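Local structure of hypothetical protein PH0495 (Pyrococcus horikoshii, 1X3L) at residues V211-K221 against L245-D256. The protein catalyses the ATP-dependent phosphorylation of D-glycerate to 2-phosphoglycerate, and can also draw the phosphate from other nucleotides or pyrophosphate. Numbering follows the deposited sequence.
Sequences VKDPTTFEDAK and LRGEVEETLKED. With EDO (1,2-ethanediol), chain D; EDO (1,2-ethanediol), chain F.
Lys-254 sends its amine back across to the loop 213-215, where NZ donates to two backbone carbonyls, Asp-213 O at 2.7 Å and Thr-215 O at 2.9 Å. The first is met almost head-on, with a C=O...N angle of 172°. The chain bends at chi2 (-76°) and again at chi4, turning the amine back over the loop it comes from to a third acceptor, Thr-252 O, and to a salt bridge with the Glu-251 carboxylate. With an alanine in place of Lys-254, the carbonyls of Asp-213 and Thr-215 would probably lose their shared donor and the Glu-251 carboxylate this positive mate. Beside this grip, Thr-252 OG1 donates to Asp-213 OD2 (2.6 Å) from above the carboxylate plane, while Asp-213 N binds Leu-253 O at 2.7 Å in a nearly straight bond. At the far end Lys-212 lays its aliphatic chain over the backbone of 254-255 and closes a salt bridge from NZ to Asp-256 OD1 (2.8 Å).

The two segments comprise the loop leading into helix 217-226 with the helix's first turns, and the end of helix 235-246, closed by a Schellman motif at Gly-247, with the loop that follows. Between the helices, Phe-217 CB packs against Leu-245 CD2 (3.8 Å). Its ring reaches Val-249 CG2 through CZ and has Glu-250 O at its edge, with Glu-251 OE2 over one face; ring and carboxylate planes lie 43° apart.

Behind these contacts, Asp-213 OD1 accepts from Thr-215 N, an Asx turn, and also from Thr-215 OG1, which probably helps to fix the rotation of the carboxylate facing Thr-252. Thr-216 and Asp-219 form the capping box that starts helix 217-226. His-172 hydrogen-bonds Glu-251 OE2 and meets the Phe-217 ring edge-to-face.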
# COMPACT_ATOMS: atom_id res chain seq x y z
N VAL A 211 -5.70 13.62 -6.78
CA VAL A 211 -4.43 14.02 -7.37
C VAL A 211 -4.61 14.34 -8.84
O VAL A 211 -5.56 13.88 -9.48
CB VAL A 211 -3.34 12.92 -7.23
CG1 VAL A 211 -3.02 12.70 -5.76
CG2 VAL A 211 -3.82 11.64 -7.87
N LYS A 212 -3.69 15.13 -9.39
CA LYS A 212 -3.78 15.51 -10.79
C LYS A 212 -3.75 14.30 -11.71
O LYS A 212 -3.23 13.25 -11.36
CB LYS A 212 -2.63 16.45 -11.16
CG LYS A 212 -2.64 17.78 -10.40
CD LYS A 212 -1.64 18.77 -10.99
CE LYS A 212 -0.21 18.30 -10.79
NZ LYS A 212 0.12 18.12 -9.35
N ASP A 213 -4.35 14.47 -12.88
CA ASP A 213 -4.39 13.44 -13.91
C ASP A 213 -4.06 14.13 -15.23
O ASP A 213 -4.90 14.82 -15.81
CB ASP A 213 -5.77 12.79 -14.00
CG ASP A 213 -5.93 11.97 -15.28
OD1 ASP A 213 -4.92 11.44 -15.78
OD2 ASP A 213 -7.07 11.85 -15.78
N PRO A 214 -2.83 13.96 -15.72
CA PRO A 214 -2.39 14.57 -16.97
C PRO A 214 -3.05 14.01 -18.23
O PRO A 214 -3.06 14.68 -19.26
CB PRO A 214 -0.87 14.33 -16.96
CG PRO A 214 -0.77 13.02 -16.25
CD PRO A 214 -1.73 13.19 -15.09
N THR A 215 -3.61 12.81 -18.17
CA THR A 215 -4.25 12.23 -19.35
C THR A 215 -5.50 13.03 -19.74
O THR A 215 -6.08 13.75 -18.92
CB THR A 215 -4.63 10.75 -19.13
OG1 THR A 215 -5.66 10.65 -18.14
CG2 THR A 215 -3.41 9.96 -18.69
N THR A 216 -5.90 12.91 -21.00
CA THR A 216 -7.04 13.65 -21.52
C THR A 216 -8.08 12.76 -22.17
O THR A 216 -7.89 11.55 -22.30
CB THR A 216 -6.57 14.65 -22.57
OG1 THR A 216 -5.96 13.94 -23.65
CG2 THR A 216 -5.56 15.62 -21.99
N PHE A 217 -9.18 13.37 -22.60
CA PHE A 217 -10.25 12.64 -23.28
C PHE A 217 -9.68 12.11 -24.59
O PHE A 217 -10.02 11.02 -25.03
CB PHE A 217 -11.43 13.57 -23.58
CG PHE A 217 -12.30 13.85 -22.38
CD1 PHE A 217 -13.07 12.84 -21.82
CD2 PHE A 217 -12.35 15.12 -21.82
CE1 PHE A 217 -13.87 13.09 -20.71
CE2 PHE A 217 -13.15 15.38 -20.71
CZ PHE A 217 -13.92 14.36 -20.16
N GLU A 218 -8.79 12.89 -25.19
CA GLU A 218 -8.17 12.50 -26.44
C GLU A 218 -7.31 11.25 -26.22
O GLU A 218 -7.30 10.34 -27.05
CB GLU A 218 -7.31 13.65 -26.98
CG GLU A 218 -6.75 13.44 -28.37
CD GLU A 218 -6.29 14.74 -29.00
OE1 GLU A 218 -7.14 15.64 -29.17
OE2 GLU A 218 -5.09 14.86 -29.32
N ASP A 219 -6.60 11.20 -25.09
CA ASP A 219 -5.78 10.04 -24.77
C ASP A 219 -6.68 8.82 -24.60
O ASP A 219 -6.36 7.73 -25.06
CB ASP A 219 -4.98 10.25 -23.48
CG ASP A 219 -3.87 11.28 -23.64
OD1 ASP A 219 -3.32 11.40 -24.75
OD2 ASP A 219 -3.54 11.96 -22.64
N ALA A 220 -7.82 9.02 -23.94
CA ALA A 220 -8.76 7.93 -23.72
C ALA A 220 -9.32 7.38 -25.03
O ALA A 220 -9.44 6.16 -25.19
CB ALA A 220 -9.90 8.40 -22.83
N LYS A 221 -9.64 8.26 -25.97
CA LYS A 221 -10.18 7.82 -27.25
C LYS A 221 -9.10 7.07 -28.04
O LYS A 221 -9.36 6.00 -28.59
CB LYS A 221 -10.68 9.02 -28.07
CG LYS A 221 -11.39 8.62 -29.36
CD LYS A 221 -11.97 9.83 -30.08
CE LYS A 221 -12.70 9.42 -31.36
NZ LYS A 221 -13.22 10.59 -32.11
N LEU A 245 -14.45 15.71 -25.61
CA LEU A 245 -13.63 16.23 -26.70
C LEU A 245 -14.18 17.58 -27.17
O LEU A 245 -13.43 18.45 -27.61
CB LEU A 245 -13.60 15.25 -27.86
CG LEU A 245 -12.84 13.94 -27.62
CD1 LEU A 245 -12.95 13.07 -28.86
CD2 LEU A 245 -11.37 14.25 -27.30
N ARG A 246 -15.50 17.74 -27.09
CA ARG A 246 -16.12 18.99 -27.52
C ARG A 246 -16.03 20.04 -26.42
O ARG A 246 -16.34 21.21 -26.64
CB ARG A 246 -17.59 18.76 -27.89
CG ARG A 246 -17.80 18.01 -29.20
CD ARG A 246 -19.25 18.12 -29.67
NE ARG A 246 -20.15 17.21 -28.97
CZ ARG A 246 -20.23 15.90 -29.22
NH1 ARG A 246 -19.46 15.35 -30.16
NH2 ARG A 246 -21.08 15.14 -28.55
N GLY A 247 -15.59 19.62 -25.23
CA GLY A 247 -15.47 20.56 -24.12
C GLY A 247 -16.77 20.78 -23.38
O GLY A 247 -16.91 21.75 -22.64
N GLU A 248 -17.73 19.89 -23.58
CA GLU A 248 -19.03 19.99 -22.92
C GLU A 248 -18.99 19.50 -21.47
O GLU A 248 -19.84 19.86 -20.66
CB GLU A 248 -20.08 19.20 -23.70
CG GLU A 248 -20.41 19.82 -25.05
CD GLU A 248 -21.24 18.90 -25.93
OE1 GLU A 248 -22.03 18.11 -25.37
OE2 GLU A 248 -21.10 18.97 -27.17
N VAL A 249 -18.00 18.67 -21.15
CA VAL A 249 -17.85 18.16 -19.79
C VAL A 249 -16.43 18.45 -19.32
O VAL A 249 -15.50 18.48 -20.12
CB VAL A 249 -18.15 16.64 -19.71
CG1 VAL A 249 -19.61 16.39 -20.06
CG2 VAL A 249 -17.24 15.88 -20.65
N GLU A 250 -16.27 18.67 -18.02
CA GLU A 250 -14.96 19.00 -17.48
C GLU A 250 -13.95 17.87 -17.58
O GLU A 250 -14.29 16.68 -17.53
CB GLU A 250 -15.09 19.46 -16.02
CG GLU A 250 -15.99 20.69 -15.87
CD GLU A 250 -16.07 21.19 -14.43
OE1 GLU A 250 -15.73 20.41 -13.51
OE2 GLU A 250 -16.49 22.35 -14.23
N GLU A 251 -12.70 18.26 -17.75
CA GLU A 251 -11.58 17.34 -17.86
C GLU A 251 -11.21 16.89 -16.45
O GLU A 251 -11.73 17.43 -15.46
CB GLU A 251 -10.42 18.08 -18.53
CG GLU A 251 -9.15 17.29 -18.70
CD GLU A 251 -9.32 16.08 -19.59
OE1 GLU A 251 -9.40 16.23 -20.83
OE2 GLU A 251 -9.37 14.97 -19.03
N THR A 252 -10.36 15.87 -16.33
CA THR A 252 -9.92 15.41 -15.02
C THR A 252 -8.98 16.51 -14.51
O THR A 252 -8.51 17.33 -15.30
CB THR A 252 -9.16 14.06 -15.10
OG1 THR A 252 -8.23 14.10 -16.19
CG2 THR A 252 -10.14 12.91 -15.31
N LEU A 253 -8.73 16.55 -13.21
CA LEU A 253 -7.87 17.58 -12.62
C LEU A 253 -6.52 17.70 -13.32
O LEU A 253 -5.78 16.72 -13.44
CB LEU A 253 -7.65 17.31 -11.13
CG LEU A 253 -6.82 18.38 -10.41
CD1 LEU A 253 -7.52 19.72 -10.52
CD2 LEU A 253 -6.62 18.00 -8.95
N LYS A 254 -6.19 18.90 -13.78
CA LYS A 254 -4.94 19.15 -14.48
C LYS A 254 -3.96 20.00 -13.66
O LYS A 254 -2.75 19.88 -13.83
CB LYS A 254 -5.22 19.86 -15.81
CG LYS A 254 -5.98 19.01 -16.83
CD LYS A 254 -5.07 17.96 -17.46
CE LYS A 254 -5.87 16.94 -18.26
NZ LYS A 254 -6.73 16.10 -17.38
N GLU A 255 -4.48 20.84 -12.78
CA GLU A 255 -3.65 21.73 -11.98
C GLU A 255 -3.74 21.43 -10.48
O GLU A 255 -4.64 20.72 -10.03
CB GLU A 255 -4.08 23.18 -12.21
CG GLU A 255 -4.08 23.62 -13.67
CD GLU A 255 -2.68 23.89 -14.20
OE1 GLU A 255 -2.03 24.83 -13.68
OE2 GLU A 255 -2.24 23.18 -15.12
N ASP A 256 -2.80 21.99 -9.72
CA ASP A 256 -2.78 21.80 -8.28
C ASP A 256 -3.83 22.71 -7.65
O ASP A 256 -4.06 23.82 -8.11
CB ASP A 256 -1.40 22.16 -7.71
CG ASP A 256 -0.38 21.04 -7.89
OD1 ASP A 256 -0.60 19.94 -7.34
OD2 ASP A 256 0.64 21.27 -8.59
C1 EDO D . -4.56 18.72 -5.25
O1 EDO D . -4.03 20.00 -4.87
C2 EDO D . -3.66 18.06 -6.30
O2 EDO D . -2.34 17.87 -5.78
C1 EDO F . -14.54 7.80 -34.71
O1 EDO F . -13.71 8.93 -34.43
C2 EDO F . -15.96 8.06 -34.21
O2 EDO F . -16.79 6.93 -34.50